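Local structure of KLLA0E08119p (3VA7) at residues V387-P390 with R394-T397; Q432-T437 with T444-L449; G716-L721 with E854-L859; D1003-Y1008 with I1120-A1125. The protein probably catalyses the ATP- and biotin-dependent carboxylation of urea, as the urea carboxylase portion of a longer enzyme that also hydrolyses the urea-1-carboxylate formed. One frame throughout, in Å; residues are numbered along the deposited sequence.

Contact 1 (V387-P390 with R394-T397)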
# COMPACT_ATOMS: atom_id res chain seq x y z
N VAL A 387 -8.47 4.21 -9.00
CA VAL A 387 -8.78 5.31 -9.90
C VAL A 387 -10.13 5.00 -10.54
O VAL A 387 -10.25 4.07 -11.30
CB VAL A 387 -7.67 5.51 -10.99
CG1 VAL A 387 -8.06 6.58 -11.95
CG2 VAL A 387 -6.27 5.83 -10.36
N SER A 388 -11.15 5.74 -10.17
CA SER A 388 -12.43 5.59 -10.84
C SER A 388 -13.03 6.89 -11.42
O SER A 388 -13.07 7.94 -10.74
CB SER A 388 -13.42 4.90 -9.92
OG SER A 388 -14.41 4.26 -10.73
N PHE A 389 -13.51 6.80 -12.66
CA PHE A 389 -14.15 7.98 -13.32
C PHE A 389 -15.58 7.68 -13.85
O PHE A 389 -15.87 6.56 -14.32
CB PHE A 389 -13.32 8.53 -14.49
CG PHE A 389 -11.94 9.05 -14.09
CD1 PHE A 389 -11.81 10.20 -13.32
CD2 PHE A 389 -10.75 8.40 -14.57
CE1 PHE A 389 -10.53 10.71 -12.98
CE2 PHE A 389 -9.44 8.92 -14.24
CZ PHE A 389 -9.36 10.07 -13.45
N PRO A 390 -16.46 8.70 -13.79
CA PRO A 390 -17.75 8.47 -14.43
C PRO A 390 -17.50 8.13 -15.89
O PRO A 390 -16.86 8.92 -16.61
CB PRO A 390 -18.44 9.84 -14.32
CG PRO A 390 -17.33 10.83 -14.13
CD PRO A 390 -16.34 10.08 -13.27
N ARG A 394 -16.87 12.73 -20.54
CA ARG A 394 -15.62 12.60 -21.26
C ARG A 394 -14.55 12.93 -20.24
O ARG A 394 -14.62 13.96 -19.56
CB ARG A 394 -15.54 13.57 -22.48
CG ARG A 394 -14.10 13.74 -23.01
CD ARG A 394 -14.03 14.42 -24.30
NE ARG A 394 -12.69 14.89 -24.56
CZ ARG A 394 -12.34 15.54 -25.67
NH1 ARG A 394 -13.26 15.80 -26.61
NH2 ARG A 394 -11.09 15.93 -25.85
N VAL A 395 -13.57 12.04 -20.10
CA VAL A 395 -12.43 12.37 -19.21
C VAL A 395 -11.14 12.21 -19.95
O VAL A 395 -10.86 11.17 -20.50
CB VAL A 395 -12.52 11.78 -17.71
CG1 VAL A 395 -13.83 10.99 -17.47
CG2 VAL A 395 -11.26 11.03 -17.24
N ASP A 396 -10.39 13.29 -20.05
CA ASP A 396 -9.12 13.20 -20.73
C ASP A 396 -8.13 13.04 -19.60
O ASP A 396 -8.01 13.89 -18.68
CB ASP A 396 -8.87 14.43 -21.61
CG ASP A 396 -9.90 14.58 -22.76
OD1 ASP A 396 -10.67 13.66 -23.15
OD2 ASP A 396 -9.95 15.67 -23.33
N THR A 397 -7.47 11.91 -19.60
CA THR A 397 -6.56 11.63 -18.55
C THR A 397 -5.41 10.79 -19.11
O THR A 397 -5.37 10.48 -20.32
CB THR A 397 -7.28 10.89 -17.38
OG1 THR A 397 -6.40 10.77 -16.24
CG2 THR A 397 -7.82 9.47 -17.84

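Contact 2 (Q432-T437 with T444-L449)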
# COMPACT_ATOMS: atom_id res chain seq x y z
N GLN A 432 -22.39 15.82 -10.41
CA GLN A 432 -22.46 14.37 -10.33
C GLN A 432 -21.10 13.78 -10.73
O GLN A 432 -20.54 12.95 -9.98
CB GLN A 432 -23.63 13.73 -11.10
CG GLN A 432 -23.77 12.19 -10.79
CD GLN A 432 -24.75 11.34 -11.72
OE1 GLN A 432 -25.84 11.79 -12.05
NE2 GLN A 432 -24.36 10.09 -12.08
N ALA A 433 -20.53 14.20 -11.86
CA ALA A 433 -19.21 13.69 -12.30
C ALA A 433 -18.12 13.79 -11.21
O ALA A 433 -17.42 12.83 -10.94
CB ALA A 433 -18.75 14.39 -13.62
N LEU A 434 -18.01 14.95 -10.60
CA LEU A 434 -17.06 15.15 -9.53
C LEU A 434 -17.27 14.19 -8.35
O LEU A 434 -16.28 13.71 -7.77
CB LEU A 434 -17.08 16.61 -9.06
CG LEU A 434 -16.57 17.54 -10.17
CD1 LEU A 434 -16.48 18.94 -9.74
CD2 LEU A 434 -15.25 17.06 -10.72
N ASN A 435 -18.55 13.92 -8.04
CA ASN A 435 -18.98 13.04 -6.96
C ASN A 435 -18.60 11.59 -7.24
O ASN A 435 -18.42 10.77 -6.34
CB ASN A 435 -20.51 13.11 -6.80
CG ASN A 435 -20.99 14.26 -5.84
OD1 ASN A 435 -20.29 15.26 -5.57
ND2 ASN A 435 -22.20 14.09 -5.32
N GLU A 436 -18.45 11.30 -8.51
CA GLU A 436 -18.38 9.96 -9.00
C GLU A 436 -16.91 9.68 -9.33
O GLU A 436 -16.54 8.59 -9.78
CB GLU A 436 -19.28 9.87 -10.22
CG GLU A 436 -20.16 8.66 -10.32
CD GLU A 436 -21.43 8.93 -11.10
OE1 GLU A 436 -21.51 8.58 -12.28
OE2 GLU A 436 -22.36 9.48 -10.52
N THR A 437 -16.07 10.69 -9.08
CA THR A 437 -14.64 10.62 -9.35
C THR A 437 -13.93 10.20 -8.08
O THR A 437 -13.84 10.98 -7.09
CB THR A 437 -14.09 12.00 -9.84
OG1 THR A 437 -14.50 12.23 -11.20
CG2 THR A 437 -12.55 12.06 -9.75
N THR A 444 -5.50 15.14 -4.00
CA THR A 444 -6.09 15.75 -5.19
C THR A 444 -6.81 17.01 -4.79
O THR A 444 -6.84 17.36 -3.61
CB THR A 444 -7.07 14.81 -5.96
OG1 THR A 444 -8.31 14.61 -5.23
CG2 THR A 444 -6.39 13.45 -6.26
N ASN A 445 -7.38 17.69 -5.77
CA ASN A 445 -8.10 18.90 -5.51
C ASN A 445 -9.57 18.62 -5.68
O ASN A 445 -10.36 19.50 -5.91
CB ASN A 445 -7.59 20.04 -6.42
CG ASN A 445 -7.84 19.77 -7.95
OD1 ASN A 445 -7.98 18.64 -8.41
ND2 ASN A 445 -7.89 20.85 -8.72
N ILE A 446 -9.95 17.36 -5.55
CA ILE A 446 -11.31 16.97 -5.91
C ILE A 446 -12.32 17.67 -5.02
O ILE A 446 -13.34 18.17 -5.48
CB ILE A 446 -11.47 15.41 -5.94
CG1 ILE A 446 -12.77 14.97 -6.56
CG2 ILE A 446 -11.27 14.73 -4.53
CD1 ILE A 446 -13.04 15.50 -7.98
N ASP A 447 -12.03 17.68 -3.73
CA ASP A 447 -12.91 18.24 -2.74
C ASP A 447 -13.02 19.73 -2.97
O ASP A 447 -14.10 20.26 -2.91
CB ASP A 447 -12.42 17.97 -1.31
CG ASP A 447 -13.43 18.42 -0.27
OD1 ASP A 447 -14.53 17.86 -0.30
OD2 ASP A 447 -13.16 19.38 0.51
N TYR A 448 -11.91 20.40 -3.18
CA TYR A 448 -11.89 21.81 -3.60
C TYR A 448 -12.75 22.07 -4.86
O TYR A 448 -13.59 22.97 -4.89
CB TYR A 448 -10.45 22.17 -3.85
CG TYR A 448 -10.19 23.51 -4.43
CD1 TYR A 448 -9.87 23.63 -5.78
CD2 TYR A 448 -10.19 24.66 -3.62
CE1 TYR A 448 -9.58 24.86 -6.33
CE2 TYR A 448 -9.91 25.90 -4.16
CZ TYR A 448 -9.60 26.00 -5.52
OH TYR A 448 -9.31 27.21 -6.10
N LEU A 449 -12.57 21.24 -5.87
CA LEU A 449 -13.40 21.28 -7.07
C LEU A 449 -14.88 21.14 -6.75
O LEU A 449 -15.69 21.85 -7.33
CB LEU A 449 -13.02 20.18 -8.08
CG LEU A 449 -12.00 20.39 -9.21
CD1 LEU A 449 -11.25 21.69 -9.09
CD2 LEU A 449 -11.07 19.19 -9.31

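Contact 3 (G716-L721 with E854-L859)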
# COMPACT_ATOMS: atom_id res chain seq x y z
N GLY A 716 14.32 -31.16 14.68
CA GLY A 716 13.06 -31.20 13.94
C GLY A 716 13.07 -31.93 12.60
O GLY A 716 12.15 -31.74 11.79
N GLY A 717 14.10 -32.76 12.34
CA GLY A 717 14.17 -33.52 11.10
C GLY A 717 14.15 -32.61 9.89
O GLY A 717 14.60 -31.49 9.96
N GLU A 718 13.63 -33.11 8.78
CA GLU A 718 13.46 -32.34 7.51
C GLU A 718 12.88 -30.92 7.60
O GLU A 718 13.13 -30.10 6.73
CB GLU A 718 12.75 -33.16 6.40
CG GLU A 718 12.06 -34.50 6.82
CD GLU A 718 11.14 -35.21 5.72
OE1 GLU A 718 9.88 -35.01 5.70
OE2 GLU A 718 11.69 -36.01 4.89
N ALA A 719 12.08 -30.60 8.59
CA ALA A 719 11.54 -29.24 8.67
C ALA A 719 12.53 -28.21 9.30
O ALA A 719 12.22 -27.02 9.45
CB ALA A 719 10.21 -29.24 9.41
N GLY A 720 13.74 -28.68 9.64
CA GLY A 720 14.76 -27.84 10.24
C GLY A 720 15.33 -28.57 11.44
O GLY A 720 14.64 -29.34 12.11
N LEU A 721 16.60 -28.31 11.75
CA LEU A 721 17.27 -29.01 12.80
C LEU A 721 16.85 -28.56 14.18
O LEU A 721 16.73 -29.38 15.07
CB LEU A 721 18.77 -28.94 12.60
CG LEU A 721 19.12 -29.93 11.51
CD1 LEU A 721 20.53 -29.77 11.03
CD2 LEU A 721 18.92 -31.34 12.03
N GLU A 854 2.63 -38.83 10.67
CA GLU A 854 3.74 -38.58 11.55
C GLU A 854 4.43 -37.27 11.09
O GLU A 854 4.03 -36.67 10.08
CB GLU A 854 4.71 -39.79 11.55
CG GLU A 854 4.03 -41.17 11.87
CD GLU A 854 3.68 -41.35 13.35
OE1 GLU A 854 4.25 -40.62 14.20
OE2 GLU A 854 2.83 -42.22 13.69
N LEU A 855 5.41 -36.80 11.86
CA LEU A 855 6.06 -35.51 11.55
C LEU A 855 7.01 -35.67 10.31
O LEU A 855 8.20 -36.02 10.41
CB LEU A 855 6.72 -34.85 12.78
CG LEU A 855 5.96 -34.75 14.15
CD1 LEU A 855 6.79 -34.03 15.25
CD2 LEU A 855 4.52 -34.15 14.11
N GLU A 856 6.41 -35.43 9.15
CA GLU A 856 6.86 -36.03 7.91
C GLU A 856 6.11 -35.38 6.74
O GLU A 856 4.91 -35.01 6.87
CB GLU A 856 6.50 -37.50 7.93
CG GLU A 856 7.19 -38.31 6.90
CD GLU A 856 8.55 -38.76 7.37
OE1 GLU A 856 9.11 -39.69 6.72
OE2 GLU A 856 9.04 -38.19 8.40
N PHE A 857 6.79 -35.23 5.61
CA PHE A 857 6.14 -34.71 4.47
C PHE A 857 5.80 -35.92 3.62
O PHE A 857 6.55 -36.91 3.63
CB PHE A 857 7.02 -33.74 3.70
CG PHE A 857 6.54 -33.52 2.32
CD1 PHE A 857 5.51 -32.64 2.06
CD2 PHE A 857 7.10 -34.24 1.26
CE1 PHE A 857 5.06 -32.43 0.77
CE2 PHE A 857 6.63 -34.07 -0.07
CZ PHE A 857 5.60 -33.17 -0.31
N ASP A 858 4.69 -35.79 2.90
CA ASP A 858 4.14 -36.76 1.99
C ASP A 858 3.16 -35.97 1.11
O ASP A 858 2.17 -35.45 1.61
CB ASP A 858 3.42 -37.85 2.81
CG ASP A 858 2.74 -38.90 1.94
OD1 ASP A 858 2.43 -40.00 2.45
OD2 ASP A 858 2.49 -38.61 0.75
N LEU A 859 3.44 -35.85 -0.18
CA LEU A 859 2.53 -35.16 -1.10
C LEU A 859 1.06 -35.58 -1.00
O LEU A 859 0.18 -34.73 -1.18
CB LEU A 859 2.95 -35.36 -2.54
CG LEU A 859 3.47 -34.20 -3.39
CD1 LEU A 859 3.60 -34.67 -4.82
CD2 LEU A 859 2.58 -33.00 -3.32

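Contact 4 (D1003-Y1008 with I1120-A1125)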
# COMPACT_ATOMS: atom_id res chain seq x y z
N ASP A 1003 11.65 -32.98 -6.59
CA ASP A 1003 12.73 -33.96 -6.59
C ASP A 1003 13.23 -34.18 -5.16
O ASP A 1003 13.74 -33.25 -4.55
CB ASP A 1003 13.86 -33.49 -7.52
CG ASP A 1003 14.88 -34.61 -7.84
OD1 ASP A 1003 15.45 -34.54 -8.98
OD2 ASP A 1003 15.12 -35.52 -6.99
N PRO A 1004 13.09 -35.40 -4.61
CA PRO A 1004 13.52 -35.64 -3.23
C PRO A 1004 15.02 -35.42 -2.98
O PRO A 1004 15.41 -35.14 -1.82
CB PRO A 1004 13.13 -37.11 -2.99
CG PRO A 1004 11.93 -37.27 -3.88
CD PRO A 1004 12.38 -36.58 -5.15
N ARG A 1005 15.82 -35.56 -4.04
CA ARG A 1005 17.27 -35.26 -3.97
C ARG A 1005 17.51 -33.75 -3.94
O ARG A 1005 18.66 -33.31 -4.04
CB ARG A 1005 18.01 -35.85 -5.22
CG ARG A 1005 17.66 -37.31 -5.48
CD ARG A 1005 17.99 -37.80 -6.88
NE ARG A 1005 17.08 -37.36 -7.95
CZ ARG A 1005 17.12 -37.84 -9.20
NH1 ARG A 1005 18.02 -38.79 -9.53
NH2 ARG A 1005 16.28 -37.39 -10.13
N HIS A 1006 16.44 -32.94 -3.89
CA HIS A 1006 16.66 -31.51 -3.84
C HIS A 1006 16.37 -31.01 -2.47
O HIS A 1006 16.32 -29.80 -2.23
CB HIS A 1006 15.85 -30.80 -4.88
CG HIS A 1006 16.45 -30.86 -6.23
ND1 HIS A 1006 15.73 -30.64 -7.39
CD2 HIS A 1006 17.72 -31.13 -6.62
CE1 HIS A 1006 16.53 -30.77 -8.43
NE2 HIS A 1006 17.74 -31.06 -7.99
N ARG A 1007 16.20 -31.94 -1.55
CA ARG A 1007 15.73 -31.56 -0.24
C ARG A 1007 16.89 -31.68 0.66
O ARG A 1007 17.36 -32.78 0.90
CB ARG A 1007 14.56 -32.43 0.23
CG ARG A 1007 13.42 -32.35 -0.71
CD ARG A 1007 12.37 -33.39 -0.46
NE ARG A 1007 11.35 -33.30 -1.50
CZ ARG A 1007 10.34 -34.16 -1.65
NH1 ARG A 1007 10.20 -35.19 -0.82
NH2 ARG A 1007 9.47 -34.00 -2.67
N TYR A 1008 17.33 -30.53 1.16
CA TYR A 1008 18.53 -30.35 1.94
C TYR A 1008 18.20 -30.16 3.40
O TYR A 1008 17.16 -29.55 3.77
CB TYR A 1008 19.22 -29.12 1.37
CG TYR A 1008 19.80 -29.34 -0.03
CD1 TYR A 1008 20.14 -30.63 -0.45
CD2 TYR A 1008 20.08 -28.26 -0.90
CE1 TYR A 1008 20.70 -30.87 -1.69
CE2 TYR A 1008 20.68 -28.49 -2.17
CZ TYR A 1008 20.98 -29.81 -2.56
OH TYR A 1008 21.57 -30.15 -3.80
N ILE A 1120 14.04 -44.16 -8.56
CA ILE A 1120 13.98 -44.65 -7.18
C ILE A 1120 15.36 -44.91 -6.59
O ILE A 1120 15.59 -44.67 -5.42
CB ILE A 1120 13.09 -45.92 -7.06
CG1 ILE A 1120 12.93 -46.35 -5.59
CG2 ILE A 1120 13.64 -47.08 -7.89
CD1 ILE A 1120 12.19 -45.33 -4.72
N ASP A 1121 16.27 -45.38 -7.44
CA ASP A 1121 17.59 -45.85 -7.02
C ASP A 1121 18.45 -44.71 -6.51
O ASP A 1121 18.94 -44.73 -5.36
CB ASP A 1121 18.27 -46.53 -8.21
CG ASP A 1121 17.41 -47.66 -8.80
OD1 ASP A 1121 17.62 -48.83 -8.36
OD2 ASP A 1121 16.50 -47.36 -9.65
N SER A 1122 18.60 -43.72 -7.39
CA SER A 1122 19.22 -42.46 -7.09
C SER A 1122 18.59 -41.76 -5.88
O SER A 1122 19.32 -41.26 -5.00
CB SER A 1122 19.10 -41.59 -8.33
OG SER A 1122 19.85 -40.42 -8.16
N ILE A 1123 17.25 -41.74 -5.82
CA ILE A 1123 16.52 -41.16 -4.68
C ILE A 1123 16.93 -41.82 -3.37
O ILE A 1123 17.28 -41.13 -2.40
CB ILE A 1123 14.97 -41.20 -4.90
CG1 ILE A 1123 14.54 -40.08 -5.83
CG2 ILE A 1123 14.23 -41.12 -3.60
CD1 ILE A 1123 13.38 -40.46 -6.74
N VAL A 1124 16.95 -43.16 -3.35
CA VAL A 1124 17.23 -43.89 -2.10
C VAL A 1124 18.66 -43.75 -1.62
O VAL A 1124 18.91 -43.47 -0.47
CB VAL A 1124 16.82 -45.37 -2.22
CG1 VAL A 1124 17.12 -46.13 -0.89
CG2 VAL A 1124 15.31 -45.46 -2.60
N ALA A 1125 19.60 -43.96 -2.53
CA ALA A 1125 21.01 -43.60 -2.33
C ALA A 1125 21.13 -42.19 -1.72
O ALA A 1125 21.84 -42.02 -0.70
CB ALA A 1125 21.73 -43.64 -3.66

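Contact 1 (V387-P390 with R394-T397)
F389 offers one face of its ring to V395, and this CH-pi contact is the heart of the meeting. CG2 of V395 sits 3.8 Å from the ring centroid of F389, only 14° off the ring normal but displaced toward the CG and CD2 side. A flat aromatic suits a methyl partner of this kind, because its pi face accepts a C-H group without asking for a polar bond. The ring comes to lie there because CG of F389 is anti to its own carbonyl carbon (chi1 -62°).

Van der Waals contact completes the meeting. CG1 of V395, the other branch of the valine, lies 3.9 Å from CB of F389 and 3.8 Å from the backbone carbonyl O of P390, while CG2 of T397 comes obliquely to CE2 of F389 at 4.0 Å.

The charged pair belongs to the strand's other side. V395 and T397 turn toward F389, whereas R394 turns away and holds D396 side-on: NE meets OD1 of D396 at 2.8 Å and NH2 meets OD2. A second carboxylate, E330, binds NH1 of R394.

In the biotin carboxylase C-terminal domain, strand 394-397 pairs with strand 412-420, whose A414 touches both F389 and T397 and whose L413 O bonds T397 OG1. Helix 326-333 packs against R394 and D396, and S388 pairs with A438.

Contact 2 (Q432-T437 with T444-L449)
The last turn of helix 423-435 meets the first turn of helix 446-454, the backbones coming nearest at L434 and I446, whose CA atoms are 7.0 Å apart. Both helices belong to the biotin carboxylase C-terminal domain, and strand 438-440 follows T437 between them. I446 carries most of the contact. Its CG1 lies anti to the backbone N (chi1 -169°), which sends CD1 across to the other helix end; there CD1 lies 3.9 Å from CD2 of L434, 3.9 Å from CG2 of T437 and 3.7 Å from O of L434. L434 and I446 run past each other in opposite directions, each flexible aliphatic chain fitting alongside its neighbour. The other branch of L434 serves L449: CD1 of L434 reaches CB of L449 at 4.0 Å, the two side chains crossing at about a right angle.

Both threonines turn their hydroxyls to their own backbone. OG1 of T437 donates to O of A433 at 3.0 Å from above the carbonyl plane, and E436 N approaches the same oxygen from the opposite face. T444 OG1 accepts from I446 N in an ST turn at the start of the second helix.

Between these segments the side chains of L434, T437, I446 and L449 meet through apolar groups. Further along the second helix, R450 NH2 hydrogen-bonds L434 O, the carbonyl on which I446 packs, adding a polar link between the helices.

Contact 3 (G716-L721 with E854-L859)
E718 points OE1 of its carboxylate at the backbone N of F857 and rests it against CB of that residue, at the seam between two parts of the carboxyltransferase domain. OE1 accepts from F857 N at 3.1 Å, with an N-H...O angle of 152°, the nitrogen lying nearly along the C-O axis of the carboxylate. Glutamate is long enough for this, since its chain is extended beyond CG (chi2 170°) and carries the oxygen out of its own loop. The same OE1 is 3.7 Å from CB of F857, the two side chains crossing at about a right angle.

From that CB the phenyl ring leads away, CG being anti to the backbone N, and it packs on L987 and M1030; L859 N lies 3.4 Å above one face of the F857 ring. D858 follows as the N-cap of helix 859-875, its OD2 accepting from N860 N.

On the opposing loop, glycines permit the tight turn that presents E718. G717 has positive phi, G720 has backbone angles unsuited to a side chain, and G720 N bonds O of G717 at 3.0 Å.

A second acid adds an electrostatic cost: OE2 of E856 is 4.3 Å from OE1 of E718. Such proximity would be expected to raise the proton affinity of one or both groups, and the N-H of F857 probably offsets part of the repulsion at this surface junction of subdomains A and B with C and D.

Contact 4 (D1003-Y1008 with I1120-A1125)
I1123 and P1004 pack on each other at the closed side of this contact, both buried. CG1 of the isoleucine lies 4.2 Å from CD of P1004 and equally far from CG of R1005, so one methylene fills the angle between a rigid ring and the aliphatic root of an arginine. R1005 CG also lies 4.1 Å from CA of I1123, close to the helix backbone itself. W1115, from the preceding helix 1109-1117, touches P1004, R1005 and D1003 as well.

R1005 links this apolar side to the polar one. Its chain bends at chi3 (-76°), turning the edge of the guanidinium to the carboxylate of D1003, whose side chain makes an Asx turn: OD2 of D1003 accepts from R1005 N at 3.0 Å on its anti side, well out of the carboxylate plane, and, with its syn lone pair, from R1005 NE at 2.9 Å. NH2 of R1005 meets OD1, completing a side-on salt bridge that fixes the plane of the guanidinium. This turn lies in the loop after strand 997-1001, within carboxyltransferase subdomains C and D, and helix 1120-1128 comes against it.

The more open side belongs to S1122. Held as it is, R1005 directs NH1 to OG of S1122 at 2.8 Å, in the guanidinium plane, with an N-H...O angle of 153°. A serine suits this partly exposed place, small enough to let the arginine approach and able to accept a hydrogen bond from it.

Followed from the N terminus, the four contacts come in series; none encloses or crosses another. Contact 1 closes a turn with three residues between its segments, and contact 2 a six-residue link containing strand 438-440, which pairs with strand 386-388. The two thus adjoin within the biotin carboxylase C-terminal domain, P390 lying against T437. The long loops follow: contact 3 spans 132 residues, joining carboxyltransferase subdomains A and B to C and D, and contact 4 spans 111, bringing helix 1120-1128 against the loop after strand 997-1001. F857 touches R1007 between them. Contact 3 lies about 54 Å from contact 1, centre to centre, across the chain.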